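Side-chain contacts in origin of replication complex subunit 1B (Arabidopsis thaliana, PDB 5HH7), which binds origins of replication as part of the origin recognition complex and reads the histone H3 tail through its BAH-PHD cassette: residues W154-I157 with P158-V162; I183-E186 with C187-R190. All blocks are in the same frame, centred on the assembly; numbering follows the deposited sequence.

Contact 1. Residues W154-I157 with P158-V162; sequences WYMI and PEETV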
# COMPACT_ATOMS: atom_id res chain seq x y z
N TRP A 154 -7.20 -1.78 -11.10
CA TRP A 154 -6.44 -0.71 -10.45
C TRP A 154 -7.06 -0.19 -9.16
O TRP A 154 -8.27 0.03 -9.07
CB TRP A 154 -6.26 0.47 -11.42
CG TRP A 154 -5.52 0.14 -12.67
CD1 TRP A 154 -6.00 0.20 -13.95
CD2 TRP A 154 -4.16 -0.31 -12.78
NE1 TRP A 154 -5.02 -0.18 -14.84
CE2 TRP A 154 -3.88 -0.50 -14.15
CE3 TRP A 154 -3.15 -0.57 -11.85
CZ2 TRP A 154 -2.64 -0.94 -14.61
CZ3 TRP A 154 -1.92 -1.00 -12.31
CH2 TRP A 154 -1.68 -1.18 -13.68
N TYR A 155 -6.21 0.01 -8.16
CA TYR A 155 -6.58 0.81 -7.01
C TYR A 155 -6.34 2.27 -7.39
O TYR A 155 -5.65 2.56 -8.37
CB TYR A 155 -5.75 0.44 -5.77
CG TYR A 155 -6.14 -0.87 -5.13
CD1 TYR A 155 -7.23 -0.96 -4.28
CD2 TYR A 155 -5.40 -2.03 -5.36
CE1 TYR A 155 -7.59 -2.15 -3.68
CE2 TYR A 155 -5.75 -3.24 -4.76
CZ TYR A 155 -6.85 -3.29 -3.92
OH TYR A 155 -7.21 -4.47 -3.32
N MET A 156 -6.91 3.18 -6.61
CA MET A 156 -6.71 4.60 -6.82
C MET A 156 -6.65 5.32 -5.48
O MET A 156 -7.47 5.06 -4.60
CB MET A 156 -7.82 5.18 -7.70
CG MET A 156 -7.77 6.70 -7.88
SD MET A 156 -9.07 7.34 -8.96
CE MET A 156 -8.51 6.75 -10.55
N ILE A 157 -5.68 6.21 -5.32
CA ILE A 157 -5.60 7.01 -4.10
C ILE A 157 -6.64 8.12 -4.17
O ILE A 157 -7.00 8.57 -5.25
CB ILE A 157 -4.18 7.59 -3.89
CG1 ILE A 157 -3.81 8.54 -5.02
CG2 ILE A 157 -3.16 6.46 -3.78
CD1 ILE A 157 -2.45 9.21 -4.83
N PRO A 158 -7.15 8.55 -3.00
CA PRO A 158 -8.22 9.55 -2.95
C PRO A 158 -7.89 10.84 -3.69
O PRO A 158 -8.78 11.42 -4.31
CB PRO A 158 -8.37 9.82 -1.44
CG PRO A 158 -7.99 8.53 -0.81
CD PRO A 158 -6.86 8.00 -1.66
N GLU A 159 -6.63 11.27 -3.65
CA GLU A 159 -6.22 12.50 -4.33
C GLU A 159 -6.48 12.46 -5.83
O GLU A 159 -6.69 13.49 -6.46
CB GLU A 159 -4.73 12.78 -4.10
CG GLU A 159 -4.40 13.44 -2.77
CD GLU A 159 -4.23 12.44 -1.64
OE1 GLU A 159 -4.44 11.22 -1.88
OE2 GLU A 159 -3.89 12.87 -0.52
N GLU A 160 -6.47 11.25 -6.40
CA GLU A 160 -6.59 11.10 -7.85
C GLU A 160 -8.03 10.98 -8.34
O GLU A 160 -8.28 11.00 -9.55
CB GLU A 160 -5.72 9.94 -8.35
CG GLU A 160 -4.23 10.25 -8.24
CD GLU A 160 -3.37 9.18 -8.88
OE1 GLU A 160 -3.89 8.09 -9.17
OE2 GLU A 160 -2.16 9.44 -9.09
N THR A 161 -8.98 10.85 -7.41
CA THR A 161 -10.38 11.01 -7.76
C THR A 161 -10.61 12.50 -7.98
O THR A 161 -9.92 13.33 -7.37
CB THR A 161 -11.32 10.50 -6.65
OG1 THR A 161 -11.26 11.38 -5.52
CG2 THR A 161 -10.92 9.09 -6.23
N VAL A 162 -11.56 12.86 -8.83
CA VAL A 162 -11.77 14.27 -9.15
C VAL A 162 -12.16 15.11 -7.92
O VAL A 162 -11.83 16.29 -7.84
CB VAL A 162 -12.78 14.48 -10.29
CG1 VAL A 162 -12.25 13.86 -11.58
CG2 VAL A 162 -14.14 13.90 -9.93
O HOH W 1 -3.64 5.86 -7.47
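The carboxylate of Glu160 lies under the side chain of Ile157. Ile157 CG1 sits over one face of it, with CG1 3.9 Å from Glu160 CD, and Ile157 CD1 lies over the same face a little further away. Water 1 also comes from this side, well out of the carboxylate plane, and donates to Glu160 OE1 at 2.8 Å. The same water accepts from Ile157 N. Ile157 CG1 stands between its backbone N and carbonyl carbon (chi1 63°), which places it above the Glu160 chain, 3.7 Å from Glu160 CG. The second carboxylate, of Glu159, meets Ile157 CD1 through OE1 at 4.1 Å. Its main partner is Arg165, in a salt bridge.

The Met156 chain, with CG anti to the backbone N (chi1 175°), crosses Glu160 and Thr161 obliquely. Its SD lies 3.7 Å from Thr161 CG2, and its CG meets Glu160 CB. Pro158 CD packs on Ile157 CB.

The backbone folds into a short 3-10 turn, residues 158-160, one residue after strand 148-156. Glu160 N bonds Ile157 O at 3.0 Å. Pro158 O is gripped twice by Thr161: by OG1 at 2.8 Å, in the carbonyl plane, and by N. Thr161 OG1 is also bonded to Gly164 N.

This is the turn by which a BAH-domain strand ends and its loop begins. The water links Glu160 OE1 to Ile157 N, while Ile157 packs on the carboxylate face. Together they would probably limit the rotation of a group that is otherwise exposed.

Contact 2. Residues I183-E186 with C187-R190; sequences IEME and CILR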
# COMPACT_ATOMS: atom_id res chain seq x y z
N ILE A 183 -1.41 -6.23 -18.15
CA ILE A 183 -0.09 -5.82 -17.69
C ILE A 183 0.83 -7.03 -17.64
O ILE A 183 0.46 -8.07 -17.12
CB ILE A 183 -0.18 -5.20 -16.28
CG1 ILE A 183 -1.01 -3.91 -16.30
CG2 ILE A 183 1.20 -4.94 -15.71
CD1 ILE A 183 -0.28 -2.72 -16.89
N GLU A 184 2.04 -6.89 -18.18
CA GLU A 184 3.02 -7.97 -18.11
C GLU A 184 3.42 -8.19 -16.65
O GLU A 184 3.59 -7.23 -15.90
CB GLU A 184 4.25 -7.63 -18.95
CG GLU A 184 3.98 -7.59 -20.44
CD GLU A 184 4.95 -6.69 -21.18
OE1 GLU A 184 5.51 -7.13 -22.21
OE2 GLU A 184 5.13 -5.53 -20.75
N MET A 185 3.57 -9.46 -16.26
CA MET A 185 3.95 -9.79 -14.89
C MET A 185 5.32 -9.21 -14.53
O MET A 185 5.63 -9.01 -13.36
CB MET A 185 3.93 -11.30 -14.66
CG MET A 185 2.53 -11.91 -14.61
SD MET A 185 2.52 -13.56 -13.88
CE MET A 185 2.78 -13.16 -12.16
N GLU A 186 6.13 -8.96 -15.55
CA GLU A 186 7.42 -8.32 -15.38
C GLU A 186 7.28 -6.92 -14.76
O GLU A 186 8.21 -6.41 -14.14
CB GLU A 186 8.13 -8.22 -16.73
CG GLU A 186 9.55 -7.68 -16.67
CD GLU A 186 10.13 -7.40 -18.04
OE1 GLU A 186 9.65 -8.01 -19.02
OE2 GLU A 186 11.05 -6.56 -18.14
N CYS A 187 6.11 -6.32 -14.92
CA CYS A 187 5.86 -4.97 -14.40
C CYS A 187 5.46 -4.96 -12.93
O CYS A 187 5.37 -3.90 -12.32
CB CYS A 187 4.79 -4.27 -15.24
SG CYS A 187 5.27 -4.01 -16.96
N ILE A 188 5.20 -6.14 -12.37
CA ILE A 188 4.88 -6.24 -10.95
C ILE A 188 6.14 -6.03 -10.11
O ILE A 188 7.17 -6.64 -10.38
CB ILE A 188 4.30 -7.63 -10.60
CG1 ILE A 188 2.96 -7.84 -11.31
CG2 ILE A 188 4.15 -7.78 -9.09
CD1 ILE A 188 2.43 -9.26 -11.18
N LEU A 189 6.05 -5.15 -9.12
CA LEU A 189 7.17 -4.91 -8.22
C LEU A 189 7.19 -5.95 -7.11
O LEU A 189 8.10 -6.79 -7.05
CB LEU A 189 7.11 -3.50 -7.64
CG LEU A 189 7.37 -2.38 -8.65
CD1 LEU A 189 7.15 -1.01 -8.03
CD2 LEU A 189 8.79 -2.50 -9.21
N ARG A 190 6.19 -5.91 -6.24
CA ARG A 190 6.02 -6.92 -5.20
C ARG A 190 4.64 -6.81 -4.59
O ARG A 190 3.89 -5.88 -4.90
CB ARG A 190 7.10 -6.80 -4.12
CG ARG A 190 7.29 -5.39 -3.57
CD ARG A 190 8.45 -5.34 -2.58
NE ARG A 190 8.58 -4.04 -1.93
CZ ARG A 190 7.85 -3.65 -0.89
NH1 ARG A 190 6.93 -4.46 -0.38
NH2 ARG A 190 8.03 -2.45 -0.36
O HOH W 2 7.70 -9.02 -11.64
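Two successive 3-10 bonds bring Cys187 and Ile188 back on Glu184 and Met185. Cys187 N donates to Glu184 O at 2.9 Å. Ile188 N donates to Met185 O at 3.1 Å. Water 2 donates to Met185 O as well, and also to Ile188 O. Met185 O therefore takes a backbone N-H and a water, and the water bridges the turn to the start of strand 188-195.

There are two apolar contacts. Ile183 CG2 meets Cys187 CB at 3.7 Å. This branch is anti to the backbone N of Ile183 and beside the carbonyl carbon, while the CG1 arm carries CD1 to Trp154. Met185 and Ile188 run side by side and point the same way. Their ends meet at Met185 CE and Ile188 CD1, 4.0 Å apart, where the bend of the methionine at chi3 (73°) brings CE over. Phe26 of strand 24-27 touches both side chains.

Cys187 also meets polar atoms. Its CB lies 3.3 Å from Glu184 O. Its SG lies 3.8 Å from Glu184 O and 4.1 Å from Glu184 OE2; these are contacts, with no hydrogen bond assigned. The charges of the two glutamates are met elsewhere: Glu184 OE2 and Glu186 OE1 both form salt bridges with Arg37.

The turn joins strand 175-184, paired with 148-156, to strand 188-195, paired with 31-34, in the BAH sheet. The backbones of Met185 and Cys187 also bond Tyr148, in strand 148-156, and Lys35, in the loop after strand 31-34. Arg37 serves two carboxylates at once, which would probably lower the cost of holding them close together.

In the fold
Contacts 1 and 2 lie on neighbouring strands of the BAH sheet, with centres about 20 Å apart. Contact 1 closes strand 148-156, and contact 2 includes the end of strand 175-184, its antiparallel partner. The two meet directly by packing: Trp154 CZ2 is 3.7 Å from Ile183 CD1. In contact 1 the side chain of Glu159 is about 12 Å from that of the zinc ligand Cys70. Contact 2 lies away from the zinc sites, but its last residue, Arg190, comes close to a basic side chain of the bound H3 peptide. This is an approach of like charges. Asp47 and Asp209, which form salt bridges with Arg190, probably ease it.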